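Local coordinates for angiopoietin-related protein 3 (Homo sapiens, PDB 6EUA), which raises plasma triglycerides by inhibiting lipoprotein lipase and, through the C-terminal fibrinogen-like domain that this chain comprises, mediates endothelial cell adhesion, at residues A[96-101]-A[112-117]; A[128-133]-A[140-145]; A[160-165]-A[173-178]; A[178-183]-A[199-204]. All blocks are in the same frame, centred on the assembly; numbering follows the deposited sequence.

Contact 1: residues A[96-101]-A[112-117]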
loop_
_atom_site.group_PDB
_atom_site.type_symbol
_atom_site.label_atom_id
_atom_site.label_comp_id
_atom_site.label_asym_id
_atom_site.label_seq_id
_atom_site.Cartn_x
_atom_site.Cartn_y
_atom_site.Cartn_z
ATOM N N TYR A 96 24.185 9.498 -10.711
ATOM C CA TYR A 96 23.081 9.460 -9.758
ATOM C C TYR A 96 23.632 9.295 -8.344
ATOM O O TYR A 96 24.804 8.959 -8.133
ATOM C CB TYR A 96 22.101 8.308 -10.058
ATOM C CG TYR A 96 20.794 8.690 -10.738
ATOM C CD1 TYR A 96 20.795 9.271 -11.991
ATOM C CD2 TYR A 96 19.561 8.438 -10.129
ATOM C CE1 TYR A 96 19.615 9.605 -12.625
ATOM C CE2 TYR A 96 18.357 8.762 -10.761
ATOM C CZ TYR A 96 18.404 9.355 -12.018
ATOM O OH TYR A 96 17.245 9.707 -12.684
ATOM N N VAL A 97 22.751 9.500 -7.368
ATOM C CA VAL A 97 23.076 9.409 -5.946
ATOM C C VAL A 97 22.366 8.187 -5.387
ATOM O O VAL A 97 21.153 8.030 -5.578
ATOM C CB VAL A 97 22.643 10.685 -5.197
ATOM C CG1 VAL A 97 22.825 10.533 -3.675
ATOM C CG2 VAL A 97 23.382 11.902 -5.748
ATOM N N LEU A 98 23.109 7.322 -4.701
ATOM C CA LEU A 98 22.529 6.145 -4.064
ATOM C C LEU A 98 22.543 6.316 -2.554
ATOM O O LEU A 98 23.588 6.621 -1.973
ATOM C CB LEU A 98 23.283 4.868 -4.452
ATOM C CG LEU A 98 22.957 3.608 -3.623
ATOM C CD1 LEU A 98 21.648 2.972 -4.063
ATOM C CD2 LEU A 98 24.093 2.574 -3.667
ATOM N N ARG A 99 21.389 6.103 -1.921
ATOM C CA ARG A 99 21.289 6.130 -0.469
ATOM C C ARG A 99 20.935 4.740 0.026
ATOM O O ARG A 99 20.019 4.100 -0.503
ATOM C CB ARG A 99 20.254 7.147 0.010
ATOM C CG ARG A 99 19.958 7.094 1.514
ATOM C CD ARG A 99 19.141 8.297 1.938
ATOM N NE ARG A 99 18.668 8.151 3.310
ATOM C CZ ARG A 99 19.053 8.930 4.309
ATOM N NH1 ARG A 99 19.918 9.906 4.072
ATOM N NH2 ARG A 99 18.589 8.722 5.538
ATOM N N ILE A 100 21.692 4.256 1.001
ATOM C CA ILE A 100 21.431 2.968 1.632
ATOM C C ILE A 100 20.993 3.250 3.059
ATOM O O ILE A 100 21.688 3.950 3.802
ATOM C CB ILE A 100 22.659 2.049 1.579
ATOM C CG1 ILE A 100 22.890 1.582 0.134
ATOM C CG2 ILE A 100 22.498 0.864 2.535
ATOM C CD1 ILE A 100 24.168 0.792 -0.065
ATOM N N GLU A 101 19.829 2.735 3.428
ATOM C CA GLU A 101 19.277 2.902 4.764
ATOM C C GLU A 101 19.198 1.528 5.396
ATOM O O GLU A 101 18.583 0.613 4.837
ATOM C CB GLU A 101 17.898 3.556 4.725
ATOM C CG GLU A 101 17.929 5.040 4.454
ATOM C CD GLU A 101 16.604 5.714 4.759
ATOM O OE1 GLU A 101 15.600 4.994 4.976
ATOM O OE2 GLU A 101 16.569 6.964 4.775
ATOM N N ILE A 112 23.925 5.744 4.393
ATOM C CA ILE A 112 25.133 6.153 3.690
ATOM C C ILE A 112 24.753 6.491 2.258
ATOM O O ILE A 112 23.893 5.843 1.653
ATOM C CB ILE A 112 26.235 5.070 3.780
ATOM C CG1 ILE A 112 27.470 5.472 2.969
ATOM C CG2 ILE A 112 25.707 3.700 3.407
ATOM C CD1 ILE A 112 28.683 4.559 3.222
ATOM N N GLU A 113 25.371 7.543 1.734
ATOM C CA GLU A 113 25.117 7.990 0.376
ATOM C C GLU A 113 26.388 7.861 -0.448
ATOM O O GLU A 113 27.499 8.046 0.062
ATOM C CB GLU A 113 24.592 9.425 0.355
ATOM C CG GLU A 113 23.233 9.560 1.012
ATOM C CD GLU A 113 22.528 10.860 0.676
ATOM O OE1 GLU A 113 23.048 11.621 -0.170
ATOM O OE2 GLU A 113 21.458 11.125 1.270
ATOM N N TYR A 114 26.207 7.512 -1.720
ATOM C CA TYR A 114 27.279 7.391 -2.691
ATOM C C TYR A 114 26.882 8.100 -3.970
ATOM O O TYR A 114 25.697 8.185 -4.311
ATOM C CB TYR A 114 27.590 5.945 -3.084
ATOM C CG TYR A 114 27.706 4.930 -1.982
ATOM C CD1 TYR A 114 26.578 4.460 -1.307
ATOM C CD2 TYR A 114 28.952 4.409 -1.634
ATOM C CE1 TYR A 114 26.695 3.511 -0.305
ATOM C CE2 TYR A 114 29.079 3.470 -0.636
ATOM C CZ TYR A 114 27.952 3.019 0.028
ATOM O OH TYR A 114 28.101 2.062 1.013
ATOM N N SER A 115 27.898 8.559 -4.693
ATOM C CA SER A 115 27.765 8.979 -6.078
ATOM C C SER A 115 28.139 7.798 -6.966
ATOM O O SER A 115 29.198 7.185 -6.766
ATOM C CB SER A 115 28.666 10.187 -6.357
ATOM O OG SER A 115 28.851 10.399 -7.746
ATOM N N PHE A 116 27.272 7.464 -7.930
ATOM C CA PHE A 116 27.507 6.262 -8.720
ATOM C C PHE A 116 27.191 6.469 -10.191
ATOM O O PHE A 116 26.524 7.429 -10.596
ATOM C CB PHE A 116 26.732 5.036 -8.190
ATOM C CG PHE A 116 25.266 5.036 -8.509
ATOM C CD1 PHE A 116 24.359 5.670 -7.670
ATOM C CD2 PHE A 116 24.783 4.368 -9.626
ATOM C CE1 PHE A 116 22.998 5.658 -7.959
ATOM C CE2 PHE A 116 23.425 4.358 -9.922
ATOM C CZ PHE A 116 22.532 4.995 -9.101
ATOM N N TYR A 117 27.749 5.543 -10.977
ATOM C CA TYR A 117 27.495 5.348 -12.395
ATOM C C TYR A 117 27.157 3.881 -12.602
ATOM O O TYR A 117 27.633 3.016 -11.864
ATOM C CB TYR A 117 28.712 5.731 -13.250
ATOM C CG TYR A 117 28.978 7.211 -13.265
ATOM C CD1 TYR A 117 29.800 7.805 -12.313
ATOM C CD2 TYR A 117 28.381 8.023 -14.212
ATOM C CE1 TYR A 117 30.038 9.173 -12.330
ATOM C CE2 TYR A 117 28.609 9.374 -14.234
ATOM C CZ TYR A 117 29.437 9.949 -13.298
ATOM O OH TYR A 117 29.649 11.310 -13.342
#
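Leu98 O is approached twice from the neighbouring strand: Tyr114 N donates to it at 2.8 Å, and Glu113 CA adds a C-H...O contact. Leu98 N returns a bond to Tyr114 O, and the same reciprocal pairing of Tyr96 with Phe116 and of Ile100 with Ile112 fixes the antiparallel register. On the Leu98 face, Phe116 CG lies between its own backbone N and carbonyl carbon (chi1 76°), which brings the ring edge up to the backbone at Val97. Phe116 CZ then sits 3.5 Å from Tyr96 CB, and Phe116 CD1 also 3.5 Å from Leu98 CB. Ile100 CD1 reaches Tyr114 CE1 at 3.7 Å, while Tyr114 OH is bonded to Asn138. On the other face, extended Arg99 grips Glu101 OE2 side-on with NE and NH2, each at 2.8 Å. Arg99 NH1 makes a weak salt bridge to Glu113 OE2 at 3.4 Å, the guanidinium and carboxylate planes 76° apart. A leucine in place of Arg99 would probably leave the carboxylates of Glu101 and Glu113 without their shared cation. With strand 213-220 bonded along the far side of 96-101, this is a beta hairpin within the main antiparallel sheet of a fibrinogen C-terminal domain.

Contact 2: residues A[128-133]-A[140-145]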
loop_
_atom_site.group_PDB
_atom_site.type_symbol
_atom_site.label_atom_id
_atom_site.label_comp_id
_atom_site.label_asym_id
_atom_site.label_seq_id
_atom_site.Cartn_x
_atom_site.Cartn_y
_atom_site.Cartn_z
ATOM N N HIS A 128 29.800 1.563 -10.180
ATOM C CA HIS A 128 30.989 2.288 -9.734
ATOM C C HIS A 128 30.552 3.323 -8.701
ATOM O O HIS A 128 29.855 4.286 -9.044
ATOM C CB HIS A 128 31.701 2.943 -10.922
ATOM C CG HIS A 128 32.966 3.656 -10.558
ATOM N ND1 HIS A 128 33.035 5.026 -10.413
ATOM C CD2 HIS A 128 34.216 3.192 -10.316
ATOM C CE1 HIS A 128 34.268 5.373 -10.088
ATOM N NE2 HIS A 128 35.005 4.279 -10.026
ATOM N N LEU A 129 30.953 3.131 -7.442
ATOM C CA LEU A 129 30.506 3.959 -6.323
ATOM C C LEU A 129 31.642 4.775 -5.723
ATOM O O LEU A 129 32.793 4.325 -5.661
ATOM C CB LEU A 129 29.904 3.123 -5.184
ATOM C CG LEU A 129 28.816 2.083 -5.393
ATOM C CD1 LEU A 129 28.693 1.206 -4.149
ATOM C CD2 LEU A 129 27.527 2.777 -5.668
ATOM N N VAL A 130 31.287 5.957 -5.224
ATOM C CA VAL A 130 32.161 6.774 -4.383
ATOM C C VAL A 130 31.334 7.273 -3.204
ATOM O O VAL A 130 30.273 7.867 -3.403
ATOM C CB VAL A 130 32.765 7.964 -5.155
ATOM C CG1 VAL A 130 33.569 8.852 -4.208
ATOM C CG2 VAL A 130 33.626 7.480 -6.313
ATOM N N ALA A 131 31.814 7.043 -1.983
ATOM C CA ALA A 131 31.044 7.430 -0.804
ATOM C C ALA A 131 31.075 8.943 -0.592
ATOM O O ALA A 131 32.105 9.596 -0.788
ATOM C CB ALA A 131 31.572 6.713 0.442
ATOM N N ILE A 132 29.933 9.502 -0.181
ATOM C CA ILE A 132 29.817 10.944 0.041
ATOM C C ILE A 132 29.635 11.253 1.520
ATOM O O ILE A 132 30.500 11.876 2.142
ATOM C CB ILE A 132 28.646 11.549 -0.747
ATOM C CG1 ILE A 132 28.689 11.129 -2.210
ATOM C CG2 ILE A 132 28.628 13.067 -0.573
ATOM C CD1 ILE A 132 27.426 11.511 -2.947
ATOM N N THR A 133 28.489 10.863 2.078
ATOM C CA THR A 133 28.152 11.093 3.480
ATOM C C THR A 133 27.553 9.825 4.077
ATOM O O THR A 133 27.262 8.852 3.374
ATOM C CB THR A 133 27.164 12.265 3.657
ATOM O OG1 THR A 133 25.892 11.924 3.081
ATOM C CG2 THR A 133 27.685 13.532 3.002
ATOM N N ILE A 140 31.224 -1.355 1.026
ATOM C CA ILE A 140 31.332 -1.718 -0.385
ATOM C C ILE A 140 32.606 -1.085 -0.932
ATOM O O ILE A 140 32.888 0.084 -0.630
ATOM C CB ILE A 140 30.079 -1.268 -1.159
ATOM C CG1 ILE A 140 28.816 -1.793 -0.470
ATOM C CG2 ILE A 140 30.121 -1.729 -2.611
ATOM C CD1 ILE A 140 27.540 -1.057 -0.846
ATOM N N PRO A 141 33.414 -1.812 -1.701
ATOM C CA PRO A 141 34.636 -1.216 -2.268
ATOM C C PRO A 141 34.320 -0.005 -3.136
ATOM O O PRO A 141 33.433 -0.050 -3.991
ATOM C CB PRO A 141 35.234 -2.359 -3.094
ATOM C CG PRO A 141 34.676 -3.610 -2.480
ATOM C CD PRO A 141 33.289 -3.245 -2.021
ATOM N N GLU A 142 35.055 1.082 -2.912
ATOM C CA GLU A 142 34.869 2.310 -3.673
ATOM C C GLU A 142 35.855 2.392 -4.838
ATOM O O GLU A 142 36.940 1.810 -4.810
ATOM C CB GLU A 142 35.049 3.538 -2.781
ATOM C CG GLU A 142 34.095 3.641 -1.616
ATOM C CD GLU A 142 34.317 4.915 -0.808
ATOM O OE1 GLU A 142 34.371 6.005 -1.427
ATOM O OE2 GLU A 142 34.456 4.822 0.437
ATOM N N ASN A 143 35.459 3.152 -5.866
ATOM C CA ASN A 143 36.308 3.451 -7.025
ATOM C C ASN A 143 36.722 2.191 -7.781
ATOM O O ASN A 143 37.796 2.134 -8.385
ATOM C CB ASN A 143 37.534 4.262 -6.609
ATOM C CG ASN A 143 37.191 5.698 -6.336
ATOM O OD1 ASN A 143 36.675 6.397 -7.211
ATOM N ND2 ASN A 143 37.447 6.148 -5.113
ATOM N N LYS A 144 35.868 1.175 -7.734
ATOM C CA LYS A 144 36.091 -0.099 -8.395
ATOM C C LYS A 144 34.867 -0.450 -9.228
ATOM O O LYS A 144 33.733 -0.106 -8.874
ATOM C CB LYS A 144 36.360 -1.221 -7.378
ATOM C CG LYS A 144 37.385 -0.862 -6.309
ATOM C CD LYS A 144 38.758 -1.344 -6.690
ATOM C CE LYS A 144 39.826 -0.773 -5.760
ATOM N NZ LYS A 144 40.819 0.048 -6.517
ATOM N N ASP A 145 35.106 -1.155 -10.331
ATOM C CA ASP A 145 34.028 -1.682 -11.165
ATOM C C ASP A 145 33.437 -2.918 -10.492
ATOM O O ASP A 145 34.111 -3.946 -10.369
ATOM C CB ASP A 145 34.550 -2.018 -12.561
ATOM C CG ASP A 145 34.937 -0.779 -13.355
ATOM O OD1 ASP A 145 35.852 -0.867 -14.202
ATOM O OD2 ASP A 145 34.325 0.283 -13.126
HETATM O O HOH W 1 32.814 1.112 -6.715
#
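Ile140 CG2 rests 3.6 Å from Leu129 CD1, starting a loop that runs beside strand 127-134 of the main sheet of the fibrinogen C-terminal domain; strand 109-118 pairs with the strand's other side. Pro141 contributes its carbonyl oxygen, near a water that accepts from Leu129 N at 2.8 Å and also lies close to Lys144 O, so the loop meets this amide through solvent. Glu142 follows with an extended side chain laid along the strand. Glu142 OE1 takes Ala131 N at 2.8 Å in a nearly straight bond. The amide comes from above the carboxylate plane, 66° out of it, while Glu142 OE2 lies near Ala131 CB and has a weak bond to Asn138. Asn143 then makes the direct backbone link, its N donating to Leu129 O at 2.9 Å with the hydrogen almost in line. The Asn143 side chain, CG anti to the carbonyl carbon (chi1 -76°), sets Asn143 OD1 3.4 Å from Val130 CG2. The His128 imidazole packs against the backbone of Asn143 and Lys144: His128 NE2 stands 3.4 Å from Asn143 CA, and His128 CD2 is close to Lys144 O. At Asp145 the contact thins to one loose approach, Asp145 OD2 lying 4.0 Å from His128 CD2.

Contact 3: residues A[160-165]-A[173-178]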
loop_
_atom_site.group_PDB
_atom_site.type_symbol
_atom_site.label_atom_id
_atom_site.label_comp_id
_atom_site.label_asym_id
_atom_site.label_seq_id
_atom_site.Cartn_x
_atom_site.Cartn_y
_atom_site.Cartn_z
ATOM N N ASN A 160 34.456 -16.080 -7.284
ATOM C CA ASN A 160 33.148 -16.042 -6.647
ATOM C C ASN A 160 33.320 -15.774 -5.153
ATOM O O ASN A 160 34.037 -16.506 -4.461
ATOM C CB ASN A 160 32.393 -17.348 -6.901
ATOM C CG ASN A 160 31.929 -17.479 -8.354
ATOM O OD1 ASN A 160 31.832 -16.486 -9.077
ATOM N ND2 ASN A 160 31.638 -18.708 -8.780
ATOM N N CYS A 161 32.671 -14.700 -4.666
ATOM C CA CYS A 161 32.739 -14.229 -3.282
ATOM C C CYS A 161 31.939 -15.143 -2.356
ATOM O O CYS A 161 30.762 -15.415 -2.618
ATOM C CB CYS A 161 32.199 -12.810 -3.165
ATOM S SG CYS A 161 33.265 -11.568 -3.869
ATOM N N PRO A 162 32.540 -15.574 -1.243
ATOM C CA PRO A 162 31.812 -16.425 -0.286
ATOM C C PRO A 162 30.472 -15.857 0.151
ATOM O O PRO A 162 29.543 -16.630 0.418
ATOM C CB PRO A 162 32.788 -16.530 0.896
ATOM C CG PRO A 162 34.140 -16.247 0.308
ATOM C CD PRO A 162 33.903 -15.252 -0.787
ATOM N N GLU A 163 30.337 -14.533 0.234
ATOM C CA GLU A 163 29.082 -13.927 0.670
ATOM C C GLU A 163 28.074 -13.754 -0.464
ATOM O O GLU A 163 26.931 -13.361 -0.202
ATOM C CB GLU A 163 29.359 -12.576 1.334
ATOM C CG GLU A 163 29.388 -12.631 2.859
ATOM C CD GLU A 163 28.089 -13.157 3.456
ATOM O OE1 GLU A 163 28.155 -14.026 4.355
ATOM O OE2 GLU A 163 27.003 -12.704 3.024
ATOM N N GLY A 164 28.461 -14.036 -1.704
ATOM C CA GLY A 164 27.566 -14.027 -2.840
ATOM C C GLY A 164 26.886 -15.345 -3.121
ATOM O O GLY A 164 26.210 -15.464 -4.149
ATOM N N TYR A 165 27.018 -16.338 -2.232
ATOM C CA TYR A 165 26.391 -17.631 -2.478
ATOM C C TYR A 165 24.870 -17.543 -2.578
ATOM O O TYR A 165 24.249 -18.454 -3.135
ATOM C CB TYR A 165 26.797 -18.642 -1.399
ATOM C CG TYR A 165 26.014 -18.539 -0.111
ATOM C CD1 TYR A 165 26.350 -17.604 0.858
ATOM C CD2 TYR A 165 24.944 -19.387 0.138
ATOM C CE1 TYR A 165 25.634 -17.511 2.038
ATOM C CE2 TYR A 165 24.221 -19.298 1.306
ATOM C CZ TYR A 165 24.568 -18.362 2.257
ATOM O OH TYR A 165 23.839 -18.280 3.425
ATOM N N ASP A 173 36.800 -8.579 -6.506
ATOM C CA ASP A 173 37.685 -9.540 -5.844
ATOM C C ASP A 173 37.813 -9.304 -4.343
ATOM O O ASP A 173 38.070 -10.250 -3.590
ATOM C CB ASP A 173 39.084 -9.496 -6.471
ATOM C CG ASP A 173 39.057 -9.251 -7.966
ATOM O OD1 ASP A 173 39.777 -8.344 -8.439
ATOM O OD2 ASP A 173 38.321 -9.966 -8.674
ATOM N N GLU A 174 37.673 -8.050 -3.893
ATOM C CA GLU A 174 37.748 -7.744 -2.468
ATOM C C GLU A 174 36.565 -8.304 -1.686
ATOM O O GLU A 174 36.682 -8.501 -0.473
ATOM C CB GLU A 174 37.842 -6.235 -2.250
ATOM C CG GLU A 174 39.060 -5.595 -2.891
ATOM C CD GLU A 174 39.103 -4.085 -2.699
ATOM O OE1 GLU A 174 38.236 -3.541 -1.976
ATOM O OE2 GLU A 174 40.000 -3.441 -3.283
ATOM N N CYS A 175 35.429 -8.549 -2.345
ATOM C CA CYS A 175 34.323 -9.309 -1.760
ATOM C C CYS A 175 33.764 -8.517 -0.585
ATOM O O CYS A 175 33.357 -7.357 -0.784
ATOM C CB CYS A 175 34.815 -10.726 -1.430
ATOM S SG CYS A 175 35.027 -11.821 -2.877
ATOM N N GLY A 176 33.707 -9.074 0.615
ATOM C CA GLY A 176 33.221 -8.384 1.787
ATOM C C GLY A 176 31.828 -8.844 2.188
ATOM O O GLY A 176 31.068 -9.417 1.399
ATOM N N GLU A 177 31.489 -8.564 3.447
ATOM C CA GLU A 177 30.144 -8.786 3.979
ATOM C C GLU A 177 29.351 -7.503 3.763
ATOM O O GLU A 177 29.314 -6.613 4.619
ATOM C CB GLU A 177 30.200 -9.182 5.450
ATOM C CG GLU A 177 30.213 -10.683 5.701
ATOM C CD GLU A 177 30.733 -11.043 7.082
ATOM O OE1 GLU A 177 30.045 -11.809 7.792
ATOM O OE2 GLU A 177 31.831 -10.571 7.458
ATOM N N ASN A 178 28.699 -7.418 2.592
ATOM C CA ASN A 178 27.979 -6.219 2.175
ATOM C C ASN A 178 26.729 -6.546 1.351
ATOM O O ASN A 178 26.219 -5.662 0.646
ATOM C CB ASN A 178 28.904 -5.318 1.350
ATOM C CG ASN A 178 29.150 -5.872 -0.066
ATOM O OD1 ASN A 178 29.042 -7.070 -0.307
ATOM N ND2 ASN A 178 29.476 -4.992 -0.998
#
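Both half-cystines, Cys161 and Cys175, place SG anti to their carbonyl carbons (chi1 -72° and -75°), and the bridge between them turns through a chi3 of -89°. That near-perpendicular value is the relaxed geometry of a disulfide, so the 2.0 Å bond from Cys161 SG to Cys175 SG shows no sign of torsional strain. Cys175 reaches this position with a positive phi, and Gly176 also has a positive phi, at backbone angles where a CB would jam against the carbonyl oxygen before it. On the facing segment, Gly164 N donates to Cys161 O at 2.8 Å, closing a turn that presents Glu163 to segment 173-178. Glu163 bends at chi2: Glu163 CB lies 3.6 Å from Gly176 O, and Glu163 CG meets Glu177 CG at 3.5 Å, so these side chains touch through their aliphatic parts. Their carboxylates come to 4.5 Å between Glu163 OE1 and Glu177 OE1, a repulsion probably eased by the salt bridge of Glu177 OE2 with Lys202. An alanine in place of Glu163 would take away this CG contact and is likely to leave the Glu177 methylene without its cover on that side. A disulfide that closes a loop, with strand 169-171 between its two cysteines, is characteristic of the fibrinogen C-terminal domain, where it probably corresponds to the one in fibrinogen's P subdomain.

Contact 4: residues A[178-183]-A[199-204]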
loop_
_atom_site.group_PDB
_atom_site.type_symbol
_atom_site.label_atom_id
_atom_site.label_comp_id
_atom_site.label_asym_id
_atom_site.label_seq_id
_atom_site.Cartn_x
_atom_site.Cartn_y
_atom_site.Cartn_z
ATOM N N ASN A 178 28.699 -7.418 2.592
ATOM C CA ASN A 178 27.979 -6.219 2.175
ATOM C C ASN A 178 26.729 -6.546 1.351
ATOM O O ASN A 178 26.219 -5.662 0.646
ATOM C CB ASN A 178 28.904 -5.318 1.350
ATOM C CG ASN A 178 29.150 -5.872 -0.066
ATOM O OD1 ASN A 178 29.042 -7.070 -0.307
ATOM N ND2 ASN A 178 29.476 -4.992 -0.998
ATOM N N ASN A 179 26.245 -7.785 1.381
ATOM C CA ASN A 179 25.216 -8.247 0.453
ATOM C C ASN A 179 23.840 -7.993 1.042
ATOM O O ASN A 179 23.251 -8.856 1.690
ATOM C CB ASN A 179 25.421 -9.717 0.116
ATOM C CG ASN A 179 24.458 -10.219 -0.960
ATOM O OD1 ASN A 179 23.535 -9.509 -1.386
ATOM N ND2 ASN A 179 24.676 -11.463 -1.409
ATOM N N LEU A 180 23.296 -6.811 0.754
ATOM C CA LEU A 180 21.949 -6.479 1.200
ATOM C C LEU A 180 20.879 -7.326 0.524
ATOM O O LEU A 180 19.739 -7.354 1.008
ATOM C CB LEU A 180 21.670 -5.001 0.958
ATOM C CG LEU A 180 22.663 -4.035 1.605
ATOM C CD1 LEU A 180 22.124 -2.627 1.523
ATOM C CD2 LEU A 180 22.972 -4.424 3.061
ATOM N N ASN A 181 21.212 -8.002 -0.582
ATOM C CA ASN A 181 20.310 -8.956 -1.217
ATOM C C ASN A 181 20.640 -10.394 -0.813
ATOM O O ASN A 181 20.235 -11.345 -1.501
ATOM C CB ASN A 181 20.348 -8.788 -2.742
ATOM C CG ASN A 181 19.682 -7.486 -3.213
ATOM O OD1 ASN A 181 18.988 -6.813 -2.453
ATOM N ND2 ASN A 181 19.915 -7.129 -4.472
ATOM N N GLY A 182 21.364 -10.561 0.295
ATOM C CA GLY A 182 21.820 -11.857 0.743
ATOM C C GLY A 182 20.740 -12.643 1.464
ATOM O O GLY A 182 19.573 -12.255 1.529
ATOM N N LYS A 183 21.149 -13.792 2.002
ATOM C CA LYS A 183 20.208 -14.678 2.676
ATOM C C LYS A 183 19.759 -14.050 3.989
ATOM O O LYS A 183 20.591 -13.676 4.823
ATOM C CB LYS A 183 20.842 -16.042 2.922
ATOM C CG LYS A 183 20.007 -16.954 3.815
ATOM C CD LYS A 183 19.240 -17.995 3.015
ATOM C CE LYS A 183 18.374 -18.867 3.925
ATOM N NZ LYS A 183 17.129 -18.169 4.383
ATOM N N LEU A 199 20.472 -9.574 8.081
ATOM C CA LEU A 199 21.554 -9.407 7.124
ATOM C C LEU A 199 22.777 -8.809 7.808
ATOM O O LEU A 199 22.733 -8.401 8.970
ATOM C CB LEU A 199 21.096 -8.533 5.954
ATOM C CG LEU A 199 19.887 -9.130 5.223
ATOM C CD1 LEU A 199 19.084 -8.036 4.574
ATOM C CD2 LEU A 199 20.340 -10.194 4.185
ATOM N N SER A 200 23.878 -8.753 7.063
ATOM C CA SER A 200 25.154 -8.326 7.625
ATOM C C SER A 200 25.747 -7.177 6.822
ATOM O O SER A 200 25.673 -7.160 5.591
ATOM C CB SER A 200 26.152 -9.482 7.673
ATOM O OG SER A 200 25.587 -10.623 8.290
ATOM N N TRP A 201 26.360 -6.229 7.531
ATOM C CA TRP A 201 27.020 -5.073 6.916
ATOM C C TRP A 201 28.337 -4.843 7.663
ATOM O O TRP A 201 28.367 -4.199 8.718
ATOM C CB TRP A 201 26.123 -3.846 6.955
ATOM C CG TRP A 201 26.730 -2.620 6.364
ATOM C CD1 TRP A 201 27.445 -1.656 7.023
ATOM C CD2 TRP A 201 26.645 -2.196 4.998
ATOM N NE1 TRP A 201 27.817 -0.665 6.149
ATOM C CE2 TRP A 201 27.330 -0.965 4.901
ATOM C CE3 TRP A 201 26.062 -2.745 3.843
ATOM C CZ2 TRP A 201 27.469 -0.280 3.694
ATOM C CZ3 TRP A 201 26.185 -2.055 2.646
ATOM C CH2 TRP A 201 26.889 -0.837 2.582
ATOM N N LYS A 202 29.422 -5.379 7.106
ATOM C CA LYS A 202 30.734 -5.345 7.742
ATOM C C LYS A 202 31.556 -4.247 7.087
ATOM O O LYS A 202 31.962 -4.370 5.927
ATOM C CB LYS A 202 31.431 -6.697 7.633
ATOM C CG LYS A 202 32.648 -6.844 8.538
ATOM C CD LYS A 202 33.942 -6.595 7.776
ATOM C CE LYS A 202 34.078 -7.538 6.590
ATOM N NZ LYS A 202 33.790 -8.947 6.973
ATOM N N SER A 203 31.812 -3.183 7.834
ATOM C CA SER A 203 32.549 -2.067 7.280
ATOM C C SER A 203 34.036 -2.391 7.179
ATOM O O SER A 203 34.513 -3.441 7.619
ATOM C CB SER A 203 32.335 -0.820 8.125
ATOM O OG SER A 203 32.546 -1.114 9.491
ATOM N N GLN A 204 34.769 -1.447 6.592
ATOM C CA GLN A 204 36.186 -1.643 6.305
ATOM C C GLN A 204 36.996 -1.860 7.580
ATOM O O GLN A 204 37.938 -2.662 7.595
ATOM C CB GLN A 204 36.700 -0.436 5.520
ATOM C CG GLN A 204 35.922 0.850 5.835
ATOM C CD GLN A 204 36.178 1.970 4.845
ATOM O OE1 GLN A 204 36.565 1.729 3.701
ATOM N NE2 GLN A 204 35.958 3.205 5.281
HETATM O O HOH W 2 23.942 -9.875 4.299
HETATM O O HOH W 3 26.347 -9.538 3.534
#
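Leu180 and Trp201 join a type I beta turn, Asn179 to Gly182, to strand 199-202, one arm of a small two-stranded antiparallel sheet with 208-211 in the fibrinogen C-terminal domain. The apolar link is narrow: Leu180 CD2 comes obliquely to the indole, 3.6 Å from Trp201 CE3. With chi1 at 179°, the Trp201 indole is carried toward Asn178 and Leu180, and its NE1 is bonded to Pro137 O. A second kind of contact sets methyls against carbonyl oxygens. Leu199 CD2 lies 3.4 Å from Gly182 O and 3.5 Å from Lys183 O, while Leu199 CD1 approaches Leu180 O; Arg55 NH1 donates to both Gly182 O and Leu180 O. Within the turn, Gly182 N donates to Asn179 O at 2.9 Å, and Asn179 OD1 takes a weak bond from Asn181 N. A CB on Gly182 would collide with Asn179 O, which fits a residue without a side chain. The backbones of the two segments are linked through two waters, which bridge Asn179 and Ser200. One accepts from Asn179 N at 2.8 Å and lies near Ser200 O. The other sits 2.9 Å from Asn179 O and accepts from Ser200 N.

How the contacts relate
The four contacts follow one another along the chain without interleaving, all inside one fibrinogen C-terminal domain. Contacts 1 and 2, centres about 9 Å apart, share the main antiparallel sheet: strands 109-118 and 127-134 are neighbours, joined by backbone bonds such as Ser115 with Val130. Contacts 3 and 4, centres also about 9 Å apart, lie in the loop-rich part and share Asn178; the Glu177-Lys202 salt bridge ties them. Contacts 1 and 3 stay about 7 Å apart at their nearest atoms. Between the two groups, Trp201 meets Tyr114, Ile100 and Ile140, and Leu180 meets Ile100, so these two side chains of contact 4 pack the loop-rich part against the sheet.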